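Local coordinates for protein cytochrome P450 CYP260B1 (Sorangium cellulosum, PDB 5HIW) that belongs to the cytochrome P450 family and holds an iron protoporphyrin IX within a predominantly helical fold, at residues 107-112 with 352-357; 126-131 with 236-241; 270-275 with 380-385. All blocks are in the same frame, centred on the assembly; numbering follows the deposited sequence.

Contact 1 (107-112 with 352-357); sequences VARRVV and VSLLLE
Leu354 reaches across to Ala108, Arg109 and Val112, joining two of the long helices that form the core bundle of the cytochrome P450 fold: 93-113, the D helix by its position in the family, and 341-358, the L helix. The two short segments run in the same general direction, with their axes inclined at 36° and 9.4 Å apart at closest approach. At that spacing backbone does not meet backbone; side chains make the contact, with each other and, at Val112, with the facing backbone, and no hydrogen bond crosses it.

The tight part lies on the buried side. Leu354 has its CG beside the backbone N and anti to the carbonyl carbon (chi1 -72°), which sends the isobutyl group toward the opposite helix and brings CD1 to 3.5 Å from Ala108 CB. The small alanine allows that methyl to come close to the helix surface. One turn further on the backbones draw nearer, the CA atoms of Val112 and Leu355 being 5.9 Å apart, and Val112 CG2 lies 4.3 Å from Leu354 CB. Met131 of helix 130-140 and Leu241 of helix 232-245 close this side, against Ala108 and Leu355 respectively.

The outer side is looser. The Arg109 side chain, extended from CG to NE, crosses Leu354 at about a right angle, and its NH1 approaches CD2 of that leucine obliquely at 3.7 Å. Glu357 is close by, but its OE1 stays 4.7 Å from Arg109 NH1, too far for a salt bridge; any attraction there would be long-range, and a crystal neighbour also touches the arginine. On the inner side, by contrast, the valine methyl Val112 CG2 rests against the other backbone, 3.9 Å from Leu355 N.

Contact 2 (126-131 with 236-241); sequences DFAISM and MLANLL. With HEM (protoporphyrin IX containing Fe), chain B.
Phe127 presents its ring to two leucines of helix 232-245. With CG anti to the backbone N (chi1 -178°), the ring extends toward that helix and crosses the Leu237 side chain at about a right angle, CE2 lying 4.1 Å from Leu237 CD2. One turn along, Leu241 CD1 approaches Phe127 CD2 obliquely at 3.7 Å. One face of the same ring is covered by Met131, whose CG sits over the ring centre.

Leu237 is therefore held through both branches: while CD2 meets the phenyl ring, CD1 lies 3.5 Å from Met131 CB, again with the side chains nearly perpendicular. Ala128 fills the gap between backbones that approach to 5.2 Å from Ala128 CA to Leu237 CA, its CB being 4.0 Å from Leu237 CB. Met236 turns to the other flank, where SD is 3.8 Å from the vinyl carbon CBB of the haem.

In the P450 bundle, 232-245 belongs to the long central helix that passes the haem, and 130-140 to helix E. Helix 93-113 backs Phe127 through Val111 and Met131 through Val104, helix 341-358 brings Glu347 against Met131, and Phe124 of helix 123-128 packs on Ala238.

Contact 3 (270-275 with 380-385); sequences RWCSSA and AAFGPD
Both chi1 angles lie near 180°, 173° at Phe382 and -165° at Cys272, and they swing the phenyl ring and the thiol away from their own amide nitrogens and toward each other. The sulfur arrives at the rim of the ring, not over it: SG is 3.8 Å from Phe382 CE2 but 5.1 Å from the ring centroid, close to the ring plane, which makes this an edge-on sulfur-aromatic contact. The carbonyl of Ser273 meets the same edge, its O 3.5 Å from Phe382 CD2, so the polarised rim of the ring faces an oxygen as well as a sulfur.

Cys272 is the first residue to leave helix 261-271, the K helix of cytochromes P450. That helix carries the family's ExxR motif as Glu267 and Arg270, joined here by a salt bridge. Beyond it the chain folds into an ST turn, in which Ser273 OG accepts from Ala275 N at 3.1 Å. On the other side, residues 380-382 lead into strand 383-384, which pairs antiparallel with strand 372-373, and the Phe382 ring also meets Phe18.

One backbone hydrogen bond joins the segments. Phe382 N donates to Ser274 O over 2.9 Å with an N-H...O angle of 165°; the bond is nearly straight at the hydrogen, although the donor stands well above the carbonyl plane. Beside it Ala381 CB lies 3.5 Å from Ser274 O. A weaker CA-H...O contact runs in the reverse sense, with Ser274 CA 3.4 Å from Phe382 O.

In the fold
Helix 232-245 carries one side of contact 2 and touches both of the others. Contacts 1 and 2, with centres 11 Å apart, meet where Val352 CG2 lies 3.5 Å from Leu240 CD2 and where Val111 CG1 lies 3.7 Å from Asp126 O. Contacts 2 and 3 are again 11 Å apart between centres, but their junction is polar: Asn239 ND2 lies 2.9 Å from Phe382 O and 3.1 Å from Cys272 O, both probable hydrogen bonds. Contacts 1 and 3 do not touch, their nearest atoms being about 12 Å apart. Contact 2 reaches the haem through Met236, contact 3 through the Ser274 side chain, about 4 Å from it between nearest atoms.

Contact 1 (107-112 with 352-357)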
loop_
_atom_site.group_PDB
_atom_site.type_symbol
_atom_site.label_atom_id
_atom_site.label_comp_id
_atom_site.label_asym_id
_atom_site.label_seq_id
_atom_site.Cartn_x
_atom_site.Cartn_y
_atom_site.Cartn_z
ATOM N N VAL A 107 6.361 -17.630 6.917
ATOM C CA VAL A 107 5.077 -17.029 7.347
ATOM C C VAL A 107 3.953 -17.435 6.416
ATOM O O VAL A 107 2.892 -17.867 6.842
ATOM C CB VAL A 107 5.115 -15.499 7.329
ATOM C CG1 VAL A 107 3.742 -14.908 7.454
ATOM C CG2 VAL A 107 6.003 -14.963 8.407
ATOM N N ALA A 108 4.180 -17.276 5.098
ATOM C CA ALA A 108 3.181 -17.671 4.093
ATOM C C ALA A 108 2.793 -19.137 4.266
ATOM O O ALA A 108 1.607 -19.510 4.143
ATOM C CB ALA A 108 3.726 -17.410 2.661
ATOM N N ARG A 109 3.783 -20.004 4.501
ATOM C CA ARG A 109 3.471 -21.429 4.726
ATOM C C ARG A 109 2.548 -21.643 5.912
ATOM O O ARG A 109 1.667 -22.457 5.816
ATOM C CB ARG A 109 4.723 -22.302 4.957
ATOM C CG ARG A 109 5.308 -22.739 3.618
ATOM C CD ARG A 109 6.471 -23.701 3.737
ATOM N NE ARG A 109 7.263 -23.596 2.515
ATOM C CZ ARG A 109 6.836 -23.993 1.318
ATOM N NH1 ARG A 109 5.657 -24.584 1.135
ATOM N NH2 ARG A 109 7.616 -23.830 0.284
ATOM N N ARG A 110 2.774 -20.915 6.994
ATOM C CA ARG A 110 1.982 -21.045 8.219
ATOM C C ARG A 110 0.541 -20.554 7.922
ATOM O O ARG A 110 -0.465 -21.163 8.315
ATOM C CB ARG A 110 2.664 -20.223 9.322
ATOM C CG ARG A 110 2.045 -20.250 10.730
ATOM C CD ARG A 110 2.839 -19.397 11.749
ATOM N NE ARG A 110 4.268 -19.212 11.402
ATOM C CZ ARG A 110 4.858 -18.021 11.218
ATOM N NH1 ARG A 110 4.171 -16.893 11.384
ATOM N NH2 ARG A 110 6.141 -17.955 10.872
ATOM N N VAL A 111 0.455 -19.429 7.239
ATOM C CA VAL A 111 -0.834 -18.805 6.928
ATOM C C VAL A 111 -1.671 -19.749 6.066
ATOM O O VAL A 111 -2.872 -19.988 6.327
ATOM C CB VAL A 111 -0.621 -17.400 6.279
ATOM C CG1 VAL A 111 -1.922 -16.890 5.684
ATOM C CG2 VAL A 111 -0.118 -16.403 7.268
ATOM N N VAL A 112 -1.055 -20.346 5.048
ATOM C CA VAL A 112 -1.736 -21.190 4.115
ATOM C C VAL A 112 -2.132 -22.527 4.795
ATOM O O VAL A 112 -3.252 -23.025 4.599
ATOM C CB VAL A 112 -0.845 -21.470 2.905
ATOM C CG1 VAL A 112 -1.368 -22.638 2.096
ATOM C CG2 VAL A 112 -0.743 -20.224 2.028
ATOM N N VAL A 352 0.872 -15.538 -2.631
ATOM C CA VAL A 352 -0.122 -15.989 -3.565
ATOM C C VAL A 352 0.281 -17.248 -4.281
ATOM O O VAL A 352 -0.567 -18.140 -4.488
ATOM C CB VAL A 352 -0.588 -14.830 -4.479
ATOM C CG1 VAL A 352 -1.399 -15.363 -5.618
ATOM C CG2 VAL A 352 -1.405 -13.854 -3.685
ATOM N N SER A 353 1.558 -17.392 -4.618
ATOM C CA SER A 353 2.053 -18.646 -5.190
ATOM C C SER A 353 1.824 -19.884 -4.272
ATOM O O SER A 353 1.363 -20.923 -4.722
ATOM C CB SER A 353 3.511 -18.546 -5.652
ATOM O OG SER A 353 4.413 -18.174 -4.634
ATOM N N LEU A 354 2.029 -19.702 -3.002
ATOM C CA LEU A 354 1.818 -20.772 -2.048
ATOM C C LEU A 354 0.381 -21.123 -1.872
ATOM O O LEU A 354 0.044 -22.324 -1.716
ATOM C CB LEU A 354 2.481 -20.437 -0.738
ATOM C CG LEU A 354 3.995 -20.524 -0.806
ATOM C CD1 LEU A 354 4.608 -20.011 0.468
ATOM C CD2 LEU A 354 4.494 -21.910 -1.118
ATOM N N LEU A 355 -0.478 -20.116 -1.881
ATOM C CA LEU A 355 -1.943 -20.312 -1.744
ATOM C C LEU A 355 -2.456 -21.058 -2.957
ATOM O O LEU A 355 -3.230 -22.044 -2.842
ATOM C CB LEU A 355 -2.626 -18.956 -1.644
ATOM C CG LEU A 355 -4.139 -18.947 -1.474
ATOM C CD1 LEU A 355 -4.530 -19.506 -0.113
ATOM C CD2 LEU A 355 -4.708 -17.542 -1.651
ATOM N N LEU A 356 -2.012 -20.617 -4.134
ATOM C CA LEU A 356 -2.488 -21.191 -5.441
ATOM C C LEU A 356 -2.054 -22.629 -5.548
ATOM O O LEU A 356 -2.861 -23.494 -5.908
ATOM C CB LEU A 356 -2.000 -20.397 -6.692
ATOM C CG LEU A 356 -2.591 -19.010 -6.880
ATOM C CD1 LEU A 356 -1.964 -18.413 -8.131
ATOM C CD2 LEU A 356 -4.111 -18.957 -6.977
ATOM N N GLU A 357 -0.820 -22.922 -5.159
ATOM C CA GLU A 357 -0.338 -24.269 -5.388
ATOM C C GLU A 357 -0.993 -25.234 -4.396
ATOM O O GLU A 357 -1.114 -26.412 -4.677
ATOM C CB GLU A 357 1.176 -24.362 -5.321
ATOM C CG GLU A 357 1.707 -24.806 -3.985
ATOM C CD GLU A 357 3.137 -25.294 -4.050
ATOM O OE1 GLU A 357 3.973 -24.759 -3.276
ATOM O OE2 GLU A 357 3.397 -26.203 -4.877
#

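Contact 2 (126-131 with 236-241)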
loop_
_atom_site.group_PDB
_atom_site.type_symbol
_atom_site.label_atom_id
_atom_site.label_comp_id
_atom_site.label_asym_id
_atom_site.label_seq_id
_atom_site.Cartn_x
_atom_site.Cartn_y
_atom_site.Cartn_z
ATOM N N ASP A 126 -8.418 -14.048 6.408
ATOM C CA ASP A 126 -7.671 -15.315 6.505
ATOM C C ASP A 126 -6.309 -15.350 5.741
ATOM O O ASP A 126 -5.570 -16.327 5.830
ATOM C CB ASP A 126 -8.586 -16.505 5.958
ATOM C CG ASP A 126 -9.874 -16.803 6.876
ATOM O OD1 ASP A 126 -9.815 -16.380 8.031
ATOM O OD2 ASP A 126 -10.923 -17.347 6.408
ATOM N N PHE A 127 -6.032 -14.344 4.922
ATOM C CA PHE A 127 -4.805 -14.259 4.139
ATOM C C PHE A 127 -4.292 -12.817 4.075
ATOM O O PHE A 127 -3.130 -12.577 4.447
ATOM C CB PHE A 127 -5.040 -14.801 2.749
ATOM C CG PHE A 127 -3.818 -14.810 1.878
ATOM C CD1 PHE A 127 -2.927 -15.828 1.941
ATOM C CD2 PHE A 127 -3.550 -13.715 1.043
ATOM C CE1 PHE A 127 -1.829 -15.865 1.092
ATOM C CE2 PHE A 127 -2.449 -13.726 0.221
ATOM C CZ PHE A 127 -1.585 -14.800 0.266
ATOM N N ALA A 128 -5.082 -11.874 3.543
ATOM C CA ALA A 128 -4.579 -10.537 3.264
ATOM C C ALA A 128 -4.140 -9.836 4.555
ATOM O O ALA A 128 -3.165 -9.095 4.564
ATOM C CB ALA A 128 -5.557 -9.695 2.488
ATOM N N ILE A 129 -4.831 -10.087 5.645
ATOM C CA ILE A 129 -4.472 -9.483 6.911
ATOM C C ILE A 129 -3.320 -10.334 7.524
ATOM O O ILE A 129 -2.428 -9.804 8.125
ATOM C CB ILE A 129 -5.709 -9.498 7.929
ATOM C CG1 ILE A 129 -6.767 -8.444 7.616
ATOM C CG2 ILE A 129 -5.239 -9.298 9.351
ATOM C CD1 ILE A 129 -6.300 -7.037 7.727
ATOM N N SER A 130 -3.502 -11.623 7.510
ATOM C CA SER A 130 -2.633 -12.629 8.212
ATOM C C SER A 130 -1.191 -12.546 7.780
ATOM O O SER A 130 -0.216 -12.666 8.598
ATOM C CB SER A 130 -3.041 -14.050 7.817
ATOM O OG SER A 130 -4.281 -14.331 8.304
ATOM N N MET A 131 -1.005 -12.283 6.493
ATOM C CA MET A 131 0.359 -12.115 5.922
ATOM C C MET A 131 1.187 -11.001 6.604
ATOM O O MET A 131 2.236 -11.294 7.213
ATOM C CB MET A 131 0.312 -11.945 4.374
ATOM C CG MET A 131 0.055 -13.220 3.644
ATOM S SD MET A 131 1.398 -14.416 3.888
ATOM C CE MET A 131 2.751 -13.452 3.186
ATOM N N MET A 236 -3.246 -4.473 -1.019
ATOM C CA MET A 236 -2.634 -5.047 -2.259
ATOM C C MET A 236 -2.894 -6.510 -2.434
ATOM O O MET A 236 -3.258 -6.993 -3.533
ATOM C CB MET A 236 -1.119 -4.786 -2.299
ATOM C CG MET A 236 -0.379 -5.569 -3.439
ATOM S SD MET A 236 1.233 -4.783 -3.742
ATOM C CE MET A 236 1.715 -5.707 -5.214
ATOM N N LEU A 237 -2.736 -7.268 -1.344
ATOM C CA LEU A 237 -3.057 -8.671 -1.396
ATOM C C LEU A 237 -4.520 -8.899 -1.647
ATOM O O LEU A 237 -4.852 -9.790 -2.446
ATOM C CB LEU A 237 -2.609 -9.400 -0.128
ATOM C CG LEU A 237 -1.078 -9.485 0.189
ATOM C CD1 LEU A 237 -0.849 -10.079 1.591
ATOM C CD2 LEU A 237 -0.404 -10.290 -0.876
ATOM N N ALA A 238 -5.391 -8.101 -1.024
ATOM C CA ALA A 238 -6.788 -8.265 -1.182
ATOM C C ALA A 238 -7.152 -8.102 -2.677
ATOM O O ALA A 238 -7.833 -8.930 -3.259
ATOM C CB ALA A 238 -7.588 -7.243 -0.379
ATOM N N ASN A 239 -6.675 -7.042 -3.306
ATOM C CA ASN A 239 -7.106 -6.801 -4.696
ATOM C C ASN A 239 -6.426 -7.692 -5.717
ATOM O O ASN A 239 -6.983 -7.961 -6.767
ATOM C CB ASN A 239 -6.863 -5.362 -5.016
ATOM C CG ASN A 239 -7.752 -4.421 -4.216
ATOM O OD1 ASN A 239 -8.559 -4.826 -3.381
ATOM N ND2 ASN A 239 -7.652 -3.183 -4.521
ATOM N N LEU A 240 -5.288 -8.309 -5.367
ATOM C CA LEU A 240 -4.691 -9.331 -6.158
ATOM C C LEU A 240 -5.559 -10.560 -6.142
ATOM O O LEU A 240 -5.906 -11.164 -7.176
ATOM C CB LEU A 240 -3.270 -9.620 -5.649
ATOM C CG LEU A 240 -2.554 -10.786 -6.279
ATOM C CD1 LEU A 240 -2.572 -10.741 -7.771
ATOM C CD2 LEU A 240 -1.140 -10.997 -5.688
ATOM N N LEU A 241 -6.018 -10.942 -4.953
ATOM C CA LEU A 241 -6.850 -12.080 -4.891
ATOM C C LEU A 241 -8.181 -11.808 -5.650
ATOM O O LEU A 241 -8.671 -12.710 -6.255
ATOM C CB LEU A 241 -7.154 -12.418 -3.447
ATOM C CG LEU A 241 -5.940 -13.065 -2.759
ATOM C CD1 LEU A 241 -6.347 -13.192 -1.321
ATOM C CD2 LEU A 241 -5.513 -14.374 -3.298
HETATM C CHA HEM B . 5.599 5.773 -0.258
HETATM C CHB HEM B . 1.998 2.917 -1.843
HETATM C CHC HEM B . 3.980 -0.832 0.405
HETATM C CHD HEM B . 6.895 2.213 2.681
HETATM C C1A HEM B . 4.502 5.330 -0.940
HETATM C C2A HEM B . 3.686 6.107 -1.806
HETATM C C3A HEM B . 2.693 5.295 -2.285
HETATM C C4A HEM B . 2.827 4.035 -1.614
HETATM C CMA HEM B . 1.562 5.715 -3.246
HETATM C CAA HEM B . 3.961 7.539 -2.252
HETATM C CBA HEM B . 3.499 8.522 -1.163
HETATM C CGA HEM B . 3.496 9.935 -1.633
HETATM O O1A HEM B . 4.116 10.252 -2.701
HETATM O O2A HEM B . 2.727 10.762 -1.083
HETATM C C1B HEM B . 2.184 1.685 -1.343
HETATM C C2B HEM B . 1.382 0.563 -1.746
HETATM C C3B HEM B . 1.970 -0.511 -1.107
HETATM C C4B HEM B . 3.092 -0.025 -0.301
HETATM C CMB HEM B . 0.119 0.492 -2.623
HETATM C CAB HEM B . 1.415 -1.838 -1.215
HETATM C CBB HEM B . 1.619 -2.888 -0.492
HETATM C C1C HEM B . 4.977 -0.328 1.238
HETATM C C2C HEM B . 5.795 -1.179 2.049
HETATM C C3C HEM B . 6.615 -0.298 2.699
HETATM C C4C HEM B . 6.270 1.036 2.330
HETATM C CMC HEM B . 5.618 -2.679 2.038
HETATM C CAC HEM B . 7.693 -0.606 3.658
HETATM C CBC HEM B . 8.358 -1.749 3.585
HETATM C C1D HEM B . 6.745 3.426 2.018
HETATM C C2D HEM B . 7.588 4.584 2.420
HETATM C C3D HEM B . 7.231 5.579 1.617
HETATM C C4D HEM B . 6.210 5.017 0.719
HETATM C CMD HEM B . 8.576 4.664 3.567
HETATM C CAD HEM B . 7.829 6.993 1.534
HETATM C CBD HEM B . 8.922 6.977 0.482
HETATM C CGD HEM B . 9.625 8.333 0.331
HETATM O O1D HEM B . 9.085 9.423 0.694
HETATM O O2D HEM B . 10.788 8.404 -0.191
HETATM N NA HEM B . 3.949 4.034 -0.862
HETATM N NB HEM B . 3.238 1.259 -0.608
HETATM N NC HEM B . 5.291 0.954 1.352
HETATM N ND HEM B . 5.911 3.743 0.998
HETATM FE FE HEM B . 4.633 2.525 0.191
HETATM O O HOH W 1 3.162 3.080 1.863
#

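Contact 3 (270-275 with 380-385)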
loop_
_atom_site.group_PDB
_atom_site.type_symbol
_atom_site.label_atom_id
_atom_site.label_comp_id
_atom_site.label_asym_id
_atom_site.label_seq_id
_atom_site.Cartn_x
_atom_site.Cartn_y
_atom_site.Cartn_z
ATOM N N ARG A 270 -2.885 -2.575 -11.944
ATOM C CA ARG A 270 -3.482 -1.589 -12.913
ATOM C C ARG A 270 -5.025 -1.685 -12.897
ATOM O O ARG A 270 -5.760 -0.671 -12.750
ATOM C CB ARG A 270 -2.961 -1.842 -14.327
ATOM C CG ARG A 270 -3.527 -0.861 -15.346
ATOM C CD ARG A 270 -3.388 -1.361 -16.747
ATOM N NE ARG A 270 -4.265 -2.458 -16.912
ATOM C CZ ARG A 270 -5.574 -2.379 -17.048
ATOM N NH1 ARG A 270 -6.199 -1.225 -17.062
ATOM N NH2 ARG A 270 -6.227 -3.500 -17.246
ATOM N N TRP A 271 -5.501 -2.901 -13.043
ATOM C CA TRP A 271 -6.939 -3.169 -13.156
ATOM C C TRP A 271 -7.687 -2.897 -11.856
ATOM O O TRP A 271 -8.850 -2.467 -11.829
ATOM C CB TRP A 271 -7.109 -4.628 -13.524
ATOM C CG TRP A 271 -8.430 -5.026 -13.804
ATOM C CD1 TRP A 271 -9.177 -4.726 -14.950
ATOM C CD2 TRP A 271 -9.270 -5.774 -12.966
ATOM N NE1 TRP A 271 -10.416 -5.227 -14.824
ATOM C CE2 TRP A 271 -10.524 -5.860 -13.614
ATOM C CE3 TRP A 271 -9.126 -6.304 -11.700
ATOM C CZ2 TRP A 271 -11.616 -6.538 -13.047
ATOM C CZ3 TRP A 271 -10.220 -6.987 -11.130
ATOM C CH2 TRP A 271 -11.445 -7.086 -11.802
ATOM N N CYS A 272 -7.023 -3.124 -10.718
ATOM C CA CYS A 272 -7.700 -2.903 -9.419
ATOM C C CYS A 272 -6.673 -2.495 -8.370
ATOM O O CYS A 272 -6.459 -3.214 -7.377
ATOM C CB CYS A 272 -8.414 -4.181 -9.004
ATOM S SG CYS A 272 -9.645 -3.891 -7.642
ATOM N N SER A 273 -6.062 -1.342 -8.584
ATOM C CA SER A 273 -5.169 -0.728 -7.557
ATOM C C SER A 273 -5.850 -0.501 -6.218
ATOM O O SER A 273 -7.004 -0.058 -6.197
ATOM C CB SER A 273 -4.696 0.616 -7.962
ATOM O OG SER A 273 -3.731 1.073 -6.996
ATOM N N SER A 274 -5.132 -0.793 -5.124
ATOM C CA SER A 274 -5.617 -0.477 -3.795
ATOM C C SER A 274 -5.321 0.926 -3.315
ATOM O O SER A 274 -5.803 1.311 -2.249
ATOM C CB SER A 274 -5.053 -1.420 -2.745
ATOM O OG SER A 274 -3.675 -1.570 -2.892
ATOM N N ALA A 275 -4.450 1.653 -4.014
ATOM C CA ALA A 275 -4.044 2.973 -3.600
ATOM C C ALA A 275 -4.897 3.935 -4.375
ATOM O O ALA A 275 -4.623 4.182 -5.531
ATOM C CB ALA A 275 -2.635 3.200 -4.034
ATOM N N ALA A 380 -8.280 3.372 4.422
ATOM C CA ALA A 380 -7.923 4.377 3.413
ATOM C C ALA A 380 -7.344 3.607 2.231
ATOM O O ALA A 380 -6.121 3.535 2.072
ATOM C CB ALA A 380 -6.897 5.365 3.942
ATOM N N ALA A 381 -8.219 2.971 1.443
ATOM C CA ALA A 381 -7.764 2.136 0.330
ATOM C C ALA A 381 -8.896 2.119 -0.633
ATOM O O ALA A 381 -9.982 2.564 -0.281
ATOM C CB ALA A 381 -7.527 0.741 0.797
ATOM N N PHE A 382 -8.671 1.547 -1.804
ATOM C CA PHE A 382 -9.781 1.061 -2.645
ATOM C C PHE A 382 -9.822 -0.448 -2.629
ATOM O O PHE A 382 -8.802 -1.141 -2.846
ATOM C CB PHE A 382 -9.678 1.550 -4.071
ATOM C CG PHE A 382 -10.714 0.933 -4.976
ATOM C CD1 PHE A 382 -12.028 1.406 -4.923
ATOM C CD2 PHE A 382 -10.433 -0.159 -5.739
ATOM C CE1 PHE A 382 -13.031 0.800 -5.694
ATOM C CE2 PHE A 382 -11.413 -0.739 -6.557
ATOM C CZ PHE A 382 -12.730 -0.250 -6.504
ATOM N N GLY A 383 -10.973 -1.055 -2.365
ATOM C CA GLY A 383 -10.982 -2.474 -2.299
ATOM C C GLY A 383 -12.333 -3.079 -1.837
ATOM O O GLY A 383 -13.244 -2.308 -1.602
ATOM N N PRO A 384 -12.371 -4.382 -1.665
ATOM C CA PRO A 384 -13.568 -5.148 -1.301
ATOM C C PRO A 384 -13.759 -5.192 0.178
ATOM O O PRO A 384 -12.799 -5.118 0.954
ATOM C CB PRO A 384 -13.279 -6.540 -1.843
ATOM C CG PRO A 384 -11.854 -6.709 -1.677
ATOM C CD PRO A 384 -11.285 -5.332 -1.991
ATOM N N ASP A 385 -15.032 -5.296 0.596
ATOM C CA ASP A 385 -15.296 -5.531 2.006
ATOM C C ASP A 385 -15.036 -6.882 2.514
ATOM O O ASP A 385 -14.930 -7.047 3.749
ATOM C CB ASP A 385 -16.698 -4.991 2.377
ATOM C CG ASP A 385 -17.822 -5.746 1.738
ATOM O OD1 ASP A 385 -17.642 -6.667 0.913
ATOM O OD2 ASP A 385 -18.949 -5.379 2.084
#